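Ribosomal protein S2-related protein (Deinococcus radiodurans, PDB 2JH3) binds a [4Fe-4S] cluster and, with its chelatase-like fold, may act as a sirohydrochlorin ferrochelatase. Local coordinates at residues 123-128 and 251-256. Sequence-based numbering, arbitrary orientation.
Sequences ADAIAA and PAVAEV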
loop_
_atom_site.group_PDB
_atom_site.type_symbol
_atom_site.label_atom_id
_atom_site.label_comp_id
_atom_site.label_asym_id
_atom_site.label_seq_id
_atom_site.Cartn_x
_atom_site.Cartn_y
_atom_site.Cartn_z
ATOM N N ALA A 123 18.855 -34.693 19.391
ATOM C CA ALA A 123 20.021 -35.548 18.946
ATOM C C ALA A 123 19.668 -36.577 17.861
ATOM O O ALA A 123 20.419 -36.771 16.867
ATOM C CB ALA A 123 20.622 -36.216 20.144
ATOM N N ASP A 124 18.511 -37.241 18.030
ATOM C CA ASP A 124 17.965 -38.149 17.008
ATOM C C ASP A 124 17.612 -37.484 15.719
ATOM O O ASP A 124 17.814 -38.058 14.615
ATOM C CB ASP A 124 16.652 -38.772 17.512
ATOM C CG ASP A 124 16.823 -39.521 18.799
ATOM O OD1 ASP A 124 17.602 -40.497 18.809
ATOM O OD2 ASP A 124 16.212 -39.132 19.826
ATOM N N ALA A 125 16.999 -36.297 15.824
ATOM C CA ALA A 125 16.652 -35.515 14.633
ATOM C C ALA A 125 17.931 -35.051 13.882
ATOM O O ALA A 125 17.982 -35.075 12.686
ATOM C CB ALA A 125 15.744 -34.309 15.020
ATOM N N ILE A 126 18.933 -34.611 14.633
ATOM C CA ILE A 126 20.237 -34.229 14.078
ATOM C C ILE A 126 20.912 -35.420 13.355
ATOM O O ILE A 126 21.217 -35.311 12.174
ATOM C CB ILE A 126 21.181 -33.758 15.197
ATOM C CG1 ILE A 126 20.735 -32.398 15.753
ATOM C CG2 ILE A 126 22.683 -33.748 14.677
ATOM C CD1 ILE A 126 21.393 -32.016 17.110
ATOM N N ALA A 127 21.080 -36.547 14.056
ATOM C CA ALA A 127 21.538 -37.823 13.424
ATOM C C ALA A 127 20.756 -38.213 12.191
ATOM O O ALA A 127 21.324 -38.609 11.141
ATOM C CB ALA A 127 21.599 -38.957 14.441
ATOM N N ALA A 128 19.453 -38.045 12.224
ATOM C CA ALA A 128 18.687 -38.474 11.065
ATOM C C ALA A 128 18.961 -37.618 9.860
ATOM O O ALA A 128 19.124 -38.128 8.746
ATOM C CB ALA A 128 17.245 -38.472 11.376
ATOM N N PRO A 251 11.513 -34.145 8.992
ATOM C CA PRO A 251 10.225 -34.619 9.557
ATOM C C PRO A 251 10.348 -35.158 10.968
ATOM O O PRO A 251 9.353 -35.282 11.678
ATOM C CB PRO A 251 9.787 -35.724 8.606
ATOM C CG PRO A 251 10.681 -35.548 7.339
ATOM C CD PRO A 251 11.936 -34.925 7.815
ATOM N N ALA A 252 11.564 -35.490 11.372
ATOM C CA ALA A 252 11.781 -36.063 12.693
ATOM C C ALA A 252 11.493 -35.061 13.795
ATOM O O ALA A 252 11.272 -35.460 14.922
ATOM C CB ALA A 252 13.206 -36.572 12.808
ATOM N N VAL A 253 11.464 -33.764 13.484
ATOM C CA VAL A 253 11.201 -32.778 14.557
ATOM C C VAL A 253 9.792 -32.883 15.118
ATOM O O VAL A 253 9.593 -32.542 16.268
ATOM C CB VAL A 253 11.538 -31.314 14.170
ATOM C CG1 VAL A 253 13.063 -31.139 14.050
ATOM C CG2 VAL A 253 10.953 -30.930 12.863
ATOM N N ALA A 254 8.853 -33.411 14.336
ATOM C CA ALA A 254 7.453 -33.545 14.815
ATOM C C ALA A 254 7.373 -34.467 15.997
ATOM O O ALA A 254 6.645 -34.211 16.963
ATOM C CB ALA A 254 6.522 -34.036 13.736
ATOM N N GLU A 255 8.152 -35.548 15.949
ATOM C CA GLU A 255 8.198 -36.474 17.081
ATOM C C GLU A 255 8.800 -35.876 18.316
ATOM O O GLU A 255 8.402 -36.236 19.427
ATOM C CB GLU A 255 8.886 -37.808 16.685
ATOM C CG GLU A 255 7.919 -38.755 15.875
ATOM C CD GLU A 255 6.635 -39.145 16.700
ATOM O OE1 GLU A 255 6.733 -39.625 17.867
ATOM O OE2 GLU A 255 5.507 -38.985 16.170
ATOM N N VAL A 256 9.750 -34.959 18.168
ATOM C CA VAL A 256 10.314 -34.291 19.344
ATOM C C VAL A 256 9.298 -33.346 20.007
ATOM O O VAL A 256 9.182 -33.288 21.224
ATOM C CB VAL A 256 11.623 -33.478 18.998
ATOM C CG1 VAL A 256 12.211 -32.920 20.225
ATOM C CG2 VAL A 256 12.661 -34.370 18.238
#
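An apolar contact between one turn of helix 122-133 and the N-terminal end of helix 253-262, lying between the two α/β units of the chelatase-like fold, brings Ala125 against Ala252, Val253 and Val256. Each helix packs on the unit that does not precede it in the chain: helix 122-133 follows the mixed sheet, yet its Ile126 rests on Leu145 and Leu147 of the parallel sheet, whereas helix 253-262 follows the parallel sheet and its Val253 touches Val26 of helix 18-35. The contact illustrates how alanines let two backbones draw near: the CA atoms of Ala125 and Ala252 are 5.3 Å apart, although the two segments together bury just 137 Å². The Ala125 methyl points at the other segment and meets three side chains, while Ala252 directs its own methyl back, its CB lying 4.0 Å from Ala125 CA. Of the two valines, each offers one branch. Val253 reaches Ala125 CB with CG1, at 4.3 Å. In Val256 the CG1 branch is anti to the backbone N (chi1 -175°), which turns CG2 to the Ala125 methyl. Salt bridges join Asp124 to Arg167 and Glu255 to Arg33. The CB atoms of Ala125 and Ala252 lie 4.1 Å apart.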